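Local coordinates for protein serpin-ZX (Arabidopsis thaliana, PDB 3LE2) that inhibits the cysteine protease metacaspase-9 by covalent trapping after cleavage of its reactive center loop, and limits the cell-death-promoting activity of the protease RD21A, at residues A[235-249]-A[364-378]. Sequence-based numbering, arbitrary orientation. Where two conformers were deposited one is given.
Sequences QFSMYFYLPDANNGL and FVADHPFLLVVTENI. With ACT (acetate ion), chain C.
Glu-376 OE2 is gripped by two backbone amides: Gln-235 N, 2.9 Å from Glu-376 OE2, meets it on its anti lone pair, while Ile-378 N comes from above the carboxylate plane. The other oxygen, OE1, accepts from Thr-379 N, so backbone donors hold the carboxylate at both oxygens. The bend at chi2 (-68°) brings it back to Gln-235 and leaves Glu-376 CG over one face of the Phe-236 ring.

On the sheet face of Ser-237 and Tyr-239, the Asn-377 amide spans two strand residues. Its ND2 donates to Ser-237 OG (2.8 Å), which lies in the amide plane, and its OD1 accepts from Tyr-239 OH at 2.9 Å. Ring and amide planes stand 77° apart, with OD1 at the ring's edge. An oxygen of an acetate ion, probably from crystallisation, lies near the ring plane too, but beside CE1, on the other side of the ring from Thr-375 OG1.

Beyond Glu-376, the face that carries Phe-236 is apolar. Met-238 CE reaches Val-374 CG2, and in the conformer given Leu-372 CD2 lies over one face of the Phe-240 ring.

Where the strands end, the CB of His-368 points toward 235-249, and its ring NE2 donates to Pro-243 O (2.8 Å) within the ring plane. ND1 is engaged by Asp-367 OD1 at 2.6 Å, also in plane, which fixes the ring's rotation. Leu-242 CD1 lies over one ring face and Asn-246 OD1 over the other; Leu-242 CD2, the second branch, sits above the centre of the Phe-364 ring (centroid 3.9 Å).

Paired backbone bonds at Ser-237/Thr-375, Tyr-239/Val-373 and Tyr-241/Leu-371, with axes at 161°, identify adjacent antiparallel strands. Flanked by 220-226 and 382-388, they form the centre of sheet B of the serpin fold.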
ATOM      1  N   GLN A 235      -0.240  15.829  -0.362  1.00 25.55           N
ATOM      2  CA  GLN A 235      -1.286  15.778   0.643  1.00 32.56           C
ATOM      3  C   GLN A 235      -1.724  14.331   0.853  1.00 29.13           C
ATOM      4  O   GLN A 235      -2.415  13.749   0.013  1.00 30.50           O
ATOM      5  CB  GLN A 235      -2.488  16.643   0.243  1.00 42.33           C
ATOM      6  CG  GLN A 235      -3.672  16.503   1.225  1.00 45.37           C
ATOM      7  CD  GLN A 235      -3.294  16.889   2.654  1.00 52.69           C
ATOM      8  OE1 GLN A 235      -3.246  16.048   3.561  1.00 43.89           O
ATOM      9  NE2 GLN A 235      -3.009  18.171   2.855  1.00 60.24           N
ATOM     10  N   PHE A 236      -1.325  13.753   1.977  1.00 29.78           N
ATOM     11  CA  PHE A 236      -1.691  12.375   2.268  1.00 30.89           C
ATOM     12  C   PHE A 236      -2.925  12.357   3.143  1.00 29.19           C
ATOM     13  O   PHE A 236      -3.118  13.242   3.969  1.00 26.71           O
ATOM     14  CB  PHE A 236      -0.553  11.664   2.999  1.00 28.58           C
ATOM     15  CG  PHE A 236       0.718  11.568   2.206  1.00 31.25           C
ATOM     16  CD1 PHE A 236       1.748  12.475   2.409  1.00 29.04           C
ATOM     17  CD2 PHE A 236       0.890  10.561   1.270  1.00 29.45           C
ATOM     18  CE1 PHE A 236       2.919  12.387   1.685  1.00 29.48           C
ATOM     19  CE2 PHE A 236       2.070  10.454   0.546  1.00 25.93           C
ATOM     20  CZ  PHE A 236       3.086  11.366   0.754  1.00 28.67           C
ATOM     21  N   SER A 237      -3.763  11.346   2.954  1.00 31.52           N
ATOM     22  CA  SER A 237      -4.884  11.091   3.856  1.00 26.32           C
ATOM     23  C   SER A 237      -5.079   9.587   4.024  1.00 24.05           C
ATOM     24  O   SER A 237      -4.617   8.784   3.206  1.00 23.83           O
ATOM     25  CB  SER A 237      -6.178  11.715   3.322  1.00 26.37           C
ATOM     26  OG  SER A 237      -5.987  13.080   3.026  1.00 32.60           O
ATOM     27  N   MET A 238      -5.765   9.213   5.091  1.00 24.74           N
ATOM     28  CA  MET A 238      -6.160   7.826   5.278  1.00 26.06           C
ATOM     29  C   MET A 238      -7.669   7.778   5.208  1.00 24.52           C
ATOM     30  O   MET A 238      -8.361   8.617   5.786  1.00 28.43           O
ATOM     31  CB  MET A 238      -5.645   7.246   6.617  1.00 24.36           C
ATOM     32  CG  MET A 238      -6.159   5.823   6.923  1.00 25.25           C
ATOM     33  SD  MET A 238      -5.553   5.113   8.469  1.00 31.30           S
ATOM     34  CE  MET A 238      -3.901   4.610   7.970  1.00 26.83           C
ATOM     35  N   TYR A 239      -8.179   6.807   4.470  1.00 21.49           N
ATOM     36  CA  TYR A 239      -9.605   6.660   4.319  1.00 22.26           C
ATOM     37  C   TYR A 239     -10.052   5.357   4.951  1.00 26.37           C
ATOM     38  O   TYR A 239      -9.364   4.323   4.840  1.00 25.41           O
ATOM     39  CB  TYR A 239      -9.990   6.728   2.834  1.00 25.81           C
ATOM     40  CG  TYR A 239      -9.704   8.092   2.241  1.00 27.92           C
ATOM     41  CD1 TYR A 239     -10.563   9.166   2.462  1.00 17.06           C
ATOM     42  CD2 TYR A 239      -8.556   8.311   1.500  1.00 24.69           C
ATOM     43  CE1 TYR A 239     -10.279  10.425   1.952  1.00 24.99           C
ATOM     44  CE2 TYR A 239      -8.276   9.546   0.977  1.00 32.26           C
ATOM     45  CZ  TYR A 239      -9.136  10.604   1.199  1.00 26.27           C
ATOM     46  OH  TYR A 239      -8.819  11.825   0.658  1.00 28.15           O
ATOM     47  N   PHE A 240     -11.195   5.431   5.631  1.00 25.02           N
ATOM     48  CA  PHE A 240     -11.805   4.284   6.297  1.00 31.54           C
ATOM     49  C   PHE A 240     -13.124   3.988   5.610  1.00 29.98           C
ATOM     50  O   PHE A 240     -13.965   4.874   5.493  1.00 22.99           O
ATOM     51  CB  PHE A 240     -12.075   4.594   7.769  1.00 31.48           C
ATOM     52  CG  PHE A 240     -10.841   4.930   8.560  1.00 28.53           C
ATOM     53  CD1 PHE A 240     -10.357   4.055   9.512  1.00 28.24           C
ATOM     54  CD2 PHE A 240     -10.171   6.129   8.352  1.00 29.44           C
ATOM     55  CE1 PHE A 240      -9.228   4.356  10.244  1.00 25.93           C
ATOM     56  CE2 PHE A 240      -9.040   6.437   9.078  1.00 34.79           C
ATOM     57  CZ  PHE A 240      -8.568   5.548  10.025  1.00 31.73           C
ATOM     58  N   TYR A 241     -13.283   2.748   5.149  1.00 28.37           N
ATOM     59  CA  TYR A 241     -14.502   2.317   4.492  1.00 26.03           C
ATOM     60  C   TYR A 241     -15.214   1.328   5.390  1.00 28.00           C
ATOM     61  O   TYR A 241     -14.791   0.176   5.528  1.00 29.78           O
ATOM     62  CB  TYR A 241     -14.207   1.708   3.119  1.00 22.38           C
ATOM     63  CG  TYR A 241     -13.370   2.617   2.252  1.00 25.52           C
ATOM     64  CD1 TYR A 241     -13.937   3.345   1.193  1.00 33.58           C
ATOM     65  CD2 TYR A 241     -12.008   2.761   2.493  1.00 26.99           C
ATOM     66  CE1 TYR A 241     -13.152   4.192   0.398  1.00 30.55           C
ATOM     67  CE2 TYR A 241     -11.219   3.595   1.714  1.00 29.32           C
ATOM     68  CZ  TYR A 241     -11.786   4.306   0.674  1.00 30.16           C
ATOM     69  OH  TYR A 241     -10.967   5.123  -0.071  1.00 27.81           O
ATOM     70  N   LEU A 242     -16.309   1.800   5.982  1.00 26.76           N
ATOM     71  CA  LEU A 242     -17.012   1.099   7.042  1.00 26.19           C
ATOM     72  C   LEU A 242     -18.392   0.585   6.610  1.00 27.02           C
ATOM     73  O   LEU A 242     -19.328   1.359   6.464  1.00 27.89           O
ATOM     74  CB  LEU A 242     -17.154   2.045   8.231  1.00 21.84           C
ATOM     75  CG  LEU A 242     -17.708   1.518   9.554  1.00 32.93           C
ATOM     76  CD1 LEU A 242     -16.753   0.510  10.159  1.00 28.20           C
ATOM     77  CD2 LEU A 242     -17.957   2.675  10.521  1.00 24.78           C
ATOM     78  N   PRO A 243     -18.527  -0.736   6.417  1.00 29.94           N
ATOM     79  CA  PRO A 243     -19.834  -1.315   6.092  1.00 22.38           C
ATOM     80  C   PRO A 243     -20.827  -1.006   7.199  1.00 27.40           C
ATOM     81  O   PRO A 243     -20.411  -0.883   8.349  1.00 27.74           O
ATOM     82  CB  PRO A 243     -19.562  -2.819   6.090  1.00 24.66           C
ATOM     83  CG  PRO A 243     -18.090  -2.955   5.939  1.00 26.81           C
ATOM     84  CD  PRO A 243     -17.498  -1.768   6.616  1.00 26.48           C
ATOM     85  N   ASP A 244     -22.109  -0.880   6.869  1.00 26.19           N
ATOM     86  CA  ASP A 244     -23.130  -0.724   7.899  1.00 31.67           C
ATOM     87  C   ASP A 244     -23.186  -1.985   8.759  1.00 33.67           C
ATOM     88  O   ASP A 244     -23.275  -1.902   9.982  1.00 34.43           O
ATOM     89  CB  ASP A 244     -24.503  -0.446   7.273  1.00 30.62           C
ATOM     90  CG  ASP A 244     -24.557   0.900   6.549  1.00 34.53           C
ATOM     91  OD1 ASP A 244     -23.614   1.702   6.702  1.00 33.76           O
ATOM     92  OD2 ASP A 244     -25.540   1.158   5.830  1.00 34.49           O
ATOM     93  N   ALA A 245     -23.128  -3.149   8.113  1.00 29.47           N
ATOM     94  CA  ALA A 245     -23.202  -4.434   8.820  1.00 35.35           C
ATOM     95  C   ALA A 245     -21.853  -4.889   9.412  1.00 34.22           C
ATOM     96  O   ALA A 245     -20.797  -4.754   8.780  1.00 32.02           O
ATOM     97  CB  ALA A 245     -23.790  -5.520   7.901  1.00 28.47           C
ATOM     98  N   ASN A 246     -21.901  -5.433  10.627  1.00 32.18           N
ATOM     99  CA  ASN A 246     -20.702  -5.903  11.313  1.00 32.74           C
ATOM    100  C   ASN A 246     -19.866  -6.854  10.446  1.00 27.87           C
ATOM    101  O   ASN A 246     -18.643  -6.826  10.474  1.00 32.06           O
ATOM    102  CB  ASN A 246     -21.063  -6.573  12.643  1.00 28.17           C
ATOM    103  CG  ASN A 246     -21.476  -5.579  13.712  1.00 35.18           C
ATOM    104  OD1 ASN A 246     -21.246  -4.378  13.591  1.00 40.33           O
ATOM    105  ND2 ASN A 246     -22.090  -6.082  14.772  1.00 39.44           N
ATOM    106  N   ASN A 247     -20.535  -7.680   9.658  1.00 28.13           N
ATOM    107  CA  ASN A 247     -19.840  -8.614   8.792  1.00 33.90           C
ATOM    108  C   ASN A 247     -19.862  -8.174   7.333  1.00 33.93           C
ATOM    109  O   ASN A 247     -19.754  -9.013   6.442  1.00 38.03           O
ATOM    110  CB  ASN A 247     -20.476 -10.006   8.910  1.00 40.53           C
ATOM    111  CG  ASN A 247     -21.908 -10.032   8.396  1.00 46.12           C
ATOM    112  OD1 ASN A 247     -22.537  -8.987   8.239  1.00 51.66           O
ATOM    113  ND2 ASN A 247     -22.426 -11.225   8.121  1.00 48.80           N
ATOM    114  N   GLY A 248     -19.995  -6.867   7.081  1.00 30.31           N
ATOM    115  CA  GLY A 248     -20.228  -6.406   5.725  1.00 28.02           C
ATOM    116  C   GLY A 248     -18.986  -6.285   4.862  1.00 32.06           C
ATOM    117  O   GLY A 248     -19.080  -6.027   3.654  1.00 32.37           O
ATOM    118  N   LEU A 249     -17.821  -6.468   5.475  1.00 27.83           N
ATOM    119  CA  LEU A 249     -16.564  -6.158   4.803  1.00 27.20           C
ATOM    120  C   LEU A 249     -16.450  -6.809   3.433  1.00 25.25           C
ATOM    121  O   LEU A 249     -16.166  -6.149   2.440  1.00 27.98           O
ATOM    122  CB  LEU A 249     -15.347  -6.534   5.672  1.00 36.79           C
ATOM    123  CG  LEU A 249     -14.000  -5.975   5.182  1.00 30.90           C
ATOM    124  CD1 LEU A 249     -14.166  -4.501   4.857  1.00 30.12           C
ATOM    125  CD2 LEU A 249     -12.906  -6.152   6.218  1.00 24.98           C
ATOM    126  N   PHE A 364     -20.023   7.777  12.948  1.00 34.88           N
ATOM    127  CA  PHE A 364     -19.045   6.915  12.334  1.00 30.75           C
ATOM    128  C   PHE A 364     -18.393   6.142  13.483  1.00 34.58           C
ATOM    129  O   PHE A 364     -17.486   6.638  14.150  1.00 32.30           O
ATOM    130  CB  PHE A 364     -18.024   7.728  11.539  1.00 23.40           C
ATOM    131  CG  PHE A 364     -17.121   6.887  10.682  1.00 25.57           C
ATOM    132  CD1 PHE A 364     -17.431   6.649   9.351  1.00 26.97           C
ATOM    133  CD2 PHE A 364     -15.973   6.316  11.214  1.00 28.75           C
ATOM    134  CE1 PHE A 364     -16.612   5.859   8.558  1.00 22.81           C
ATOM    135  CE2 PHE A 364     -15.138   5.530  10.431  1.00 27.83           C
ATOM    136  CZ  PHE A 364     -15.463   5.302   9.098  1.00 28.18           C
ATOM    137  N   VAL A 365     -18.893   4.941  13.740  1.00 30.67           N
ATOM    138  CA  VAL A 365     -18.401   4.135  14.855  1.00 36.64           C
ATOM    139  C   VAL A 365     -17.788   2.844  14.329  1.00 31.74           C
ATOM    140  O   VAL A 365     -18.496   1.927  13.926  1.00 30.80           O
ATOM    141  CB  VAL A 365     -19.521   3.834  15.869  1.00 39.07           C
ATOM    142  CG1 VAL A 365     -19.018   2.884  16.973  1.00 35.37           C
ATOM    143  CG2 VAL A 365     -20.051   5.139  16.461  1.00 29.90           C
ATOM    144  N   ALA A 366     -16.466   2.792  14.304  1.00 28.62           N
ATOM    145  CA  ALA A 366     -15.782   1.707  13.623  1.00 30.31           C
ATOM    146  C   ALA A 366     -15.503   0.566  14.591  1.00 35.71           C
ATOM    147  O   ALA A 366     -14.350   0.228  14.868  1.00 33.39           O
ATOM    148  CB  ALA A 366     -14.495   2.209  13.001  1.00 27.19           C
ATOM    149  N   ASP A 367     -16.573  -0.020  15.112  1.00 34.02           N
ATOM    150  CA  ASP A 367     -16.450  -1.098  16.071  1.00 30.94           C
ATOM    151  C   ASP A 367     -16.580  -2.440  15.376  1.00 31.96           C
ATOM    152  O   ASP A 367     -16.966  -3.432  15.989  1.00 29.06           O
ATOM    153  CB  ASP A 367     -17.522  -0.956  17.146  1.00 31.02           C
ATOM    154  CG  ASP A 367     -18.919  -1.080  16.587  1.00 37.88           C
ATOM    155  OD1 ASP A 367     -19.072  -1.126  15.347  1.00 35.09           O
ATOM    156  OD2 ASP A 367     -19.874  -1.133  17.386  1.00 39.73           O
ATOM    157  N   HIS A 368     -16.275  -2.463  14.085  1.00 32.86           N
ATOM    158  CA  HIS A 368     -16.265  -3.705  13.327  1.00 29.87           C
ATOM    159  C   HIS A 368     -15.356  -3.517  12.116  1.00 30.35           C
ATOM    160  O   HIS A 368     -14.907  -2.405  11.864  1.00 28.25           O
ATOM    161  CB  HIS A 368     -17.683  -4.119  12.932  1.00 29.64           C
ATOM    162  CG  HIS A 368     -18.460  -3.038  12.252  1.00 34.50           C
ATOM    163  ND1 HIS A 368     -19.002  -1.969  12.936  1.00 35.22           N
ATOM    164  CD2 HIS A 368     -18.802  -2.866  10.951  1.00 35.34           C
ATOM    165  CE1 HIS A 368     -19.637  -1.180  12.087  1.00 25.16           C
ATOM    166  NE2 HIS A 368     -19.532  -1.702  10.876  1.00 29.60           N
ATOM    167  N   PRO A 369     -15.045  -4.606  11.393  1.00 30.97           N
ATOM    168  CA  PRO A 369     -14.052  -4.541  10.308  1.00 31.62           C
ATOM    169  C   PRO A 369     -14.341  -3.535   9.196  1.00 29.41           C
ATOM    170  O   PRO A 369     -15.462  -3.412   8.710  1.00 29.41           O
ATOM    171  CB  PRO A 369     -14.042  -5.968   9.760  1.00 24.37           C
ATOM    172  CG  PRO A 369     -14.367  -6.794  10.970  1.00 31.13           C
ATOM    173  CD  PRO A 369     -15.424  -5.995  11.695  1.00 26.73           C
ATOM    174  N   PHE A 370     -13.289  -2.830   8.798  1.00 30.95           N
ATOM    175  CA  PHE A 370     -13.370  -1.798   7.786  1.00 30.51           C
ATOM    176  C   PHE A 370     -12.160  -1.890   6.873  1.00 32.51           C
ATOM    177  O   PHE A 370     -11.157  -2.513   7.233  1.00 27.31           O
ATOM    178  CB  PHE A 370     -13.449  -0.410   8.436  1.00 28.59           C
ATOM    179  CG  PHE A 370     -12.392  -0.149   9.500  1.00 24.93           C
ATOM    180  CD1 PHE A 370     -12.624  -0.482  10.827  1.00 24.07           C
ATOM    181  CD2 PHE A 370     -11.204   0.490   9.180  1.00 22.34           C
ATOM    182  CE1 PHE A 370     -11.668  -0.226  11.822  1.00 24.78           C
ATOM    183  CE2 PHE A 370     -10.239   0.753  10.168  1.00 25.19           C
ATOM    184  CZ  PHE A 370     -10.477   0.397  11.494  1.00 23.14           C
ATOM    185  N   LEU A 371     -12.267  -1.295   5.686  1.00 25.75           N
ATOM    186  CA  LEU A 371     -11.132  -1.204   4.786  1.00 23.53           C
ATOM    187  C   LEU A 371     -10.371   0.066   5.058  1.00 25.21           C
ATOM    188  O   LEU A 371     -10.903   1.009   5.642  1.00 24.64           O
ATOM    189  CB  LEU A 371     -11.566  -1.198   3.322  1.00 21.13           C
ATOM    190  CG  LEU A 371     -12.010  -2.533   2.742  1.00 40.81           C
ATOM    191  CD1 LEU A 371     -12.513  -2.332   1.328  1.00 35.89           C
ATOM    192  CD2 LEU A 371     -10.851  -3.540   2.791  1.00 30.66           C
ATOM    193  N   LEU A 372      -9.109   0.071   4.638  0.59 26.46           N
ATOM    194  CA  LEU A 372      -8.210   1.203   4.803  0.59 26.55           C
ATOM    195  C   LEU A 372      -7.557   1.515   3.476  0.59 24.89           C
ATOM    196  O   LEU A 372      -7.156   0.604   2.748  0.59 25.16           O
ATOM    197  CB  LEU A 372      -7.087   0.860   5.786  0.59 29.61           C
ATOM    198  CG  LEU A 372      -7.381   0.746   7.275  0.59 32.27           C
ATOM    199  CD1 LEU A 372      -6.081   0.442   8.007  0.59 25.84           C
ATOM    200  CD2 LEU A 372      -8.009   2.031   7.774  0.59 24.51           C
ATOM    201  N   VAL A 373      -7.420   2.803   3.177  1.00 23.79           N
ATOM    202  CA  VAL A 373      -6.684   3.247   1.995  1.00 23.95           C
ATOM    203  C   VAL A 373      -5.884   4.521   2.321  1.00 26.35           C
ATOM    204  O   VAL A 373      -6.414   5.465   2.902  1.00 24.73           O
ATOM    205  CB  VAL A 373      -7.628   3.497   0.783  1.00 28.82           C
ATOM    206  CG1 VAL A 373      -6.854   4.059  -0.405  1.00 23.95           C
ATOM    207  CG2 VAL A 373      -8.352   2.209   0.390  1.00 23.96           C
ATOM    208  N   VAL A 374      -4.601   4.528   1.982  1.00 24.43           N
ATOM    209  CA  VAL A 374      -3.781   5.714   2.173  1.00 26.68           C
ATOM    210  C   VAL A 374      -3.394   6.211   0.798  1.00 26.39           C
ATOM    211  O   VAL A 374      -2.814   5.473   0.013  1.00 27.19           O
ATOM    212  CB  VAL A 374      -2.503   5.451   3.011  1.00 29.73           C
ATOM    213  CG1 VAL A 374      -1.573   6.671   2.964  1.00 25.09           C
ATOM    214  CG2 VAL A 374      -2.854   5.100   4.460  1.00 22.04           C
ATOM    215  N   THR A 375      -3.736   7.460   0.504  1.00 24.91           N
ATOM    216  CA  THR A 375      -3.491   7.997  -0.818  1.00 33.03           C
ATOM    217  C   THR A 375      -2.833   9.347  -0.748  1.00 33.57           C
ATOM    218  O   THR A 375      -2.964  10.086   0.233  1.00 24.63           O
ATOM    219  CB  THR A 375      -4.794   8.241  -1.577  1.00 36.49           C
ATOM    220  OG1 THR A 375      -5.476   9.334  -0.957  1.00 47.17           O
ATOM    221  CG2 THR A 375      -5.681   7.019  -1.533  1.00 30.36           C
ATOM    222  N   GLU A 376      -2.144   9.672  -1.829  1.00 30.30           N
ATOM    223  CA  GLU A 376      -1.617  10.994  -2.004  1.00 24.92           C
ATOM    224  C   GLU A 376      -2.644  11.676  -2.908  1.00 31.08           C
ATOM    225  O   GLU A 376      -2.907  11.230  -4.033  1.00 30.20           O
ATOM    226  CB  GLU A 376      -0.205  10.920  -2.598  1.00 24.13           C
ATOM    227  CG  GLU A 376       0.580  12.222  -2.509  1.00 34.14           C
ATOM    228  CD  GLU A 376      -0.007  13.305  -3.407  1.00 36.60           C
ATOM    229  OE1 GLU A 376      -0.043  13.077  -4.636  1.00 37.55           O
ATOM    230  OE2 GLU A 376      -0.446  14.361  -2.888  1.00 32.94           O
ATOM    231  N   ASN A 377      -3.260  12.731  -2.383  1.00 38.42           N
ATOM    232  CA  ASN A 377      -4.416  13.362  -3.029  1.00 35.30           C
ATOM    233  C   ASN A 377      -4.129  14.156  -4.314  1.00 31.55           C
ATOM    234  O   ASN A 377      -4.988  14.238  -5.184  1.00 35.22           O
ATOM    235  CB  ASN A 377      -5.197  14.220  -2.016  1.00 33.10           C
ATOM    236  CG  ASN A 377      -5.866  13.372  -0.899  1.00 51.27           C
ATOM    237  OD1 ASN A 377      -6.647  12.450  -1.173  1.00 41.27           O
ATOM    238  ND2 ASN A 377      -5.568  13.705   0.362  1.00 43.60           N
ATOM    239  N   ILE A 378      -2.937  14.733  -4.447  1.00 34.90           N
ATOM    240  CA  ILE A 378      -2.610  15.495  -5.656  1.00 32.42           C
ATOM    241  C   ILE A 378      -2.541  14.597  -6.893  1.00 40.64           C
ATOM    242  O   ILE A 378      -3.104  14.918  -7.947  1.00 32.45           O
ATOM    243  CB  ILE A 378      -1.254  16.232  -5.560  1.00 37.38           C
ATOM    244  CG1 ILE A 378      -1.157  17.100  -4.296  1.00 37.66           C
ATOM    245  CG2 ILE A 378      -0.987  17.017  -6.845  1.00 31.87           C
ATOM    246  CD1 ILE A 378      -2.328  17.998  -4.052  1.00 40.49           C
TER
HETATM  247  C   ACT C 393     -10.123  14.278   2.610  1.00 50.92           C
HETATM  248  O   ACT C 393      -9.145  14.051   3.377  1.00 45.68           O
HETATM  249  OXT ACT C 393     -11.070  13.453   2.644  1.00 40.26           O
HETATM  250  CH3 ACT C 393     -10.169  15.478   1.705  1.00 43.40           C
HETATM  251  O   HOH W   1     -17.187  -5.538   8.229  1.00 30.36           O
HETATM  252  O   HOH W   2     -22.068  -2.252  15.547  1.00 56.97           O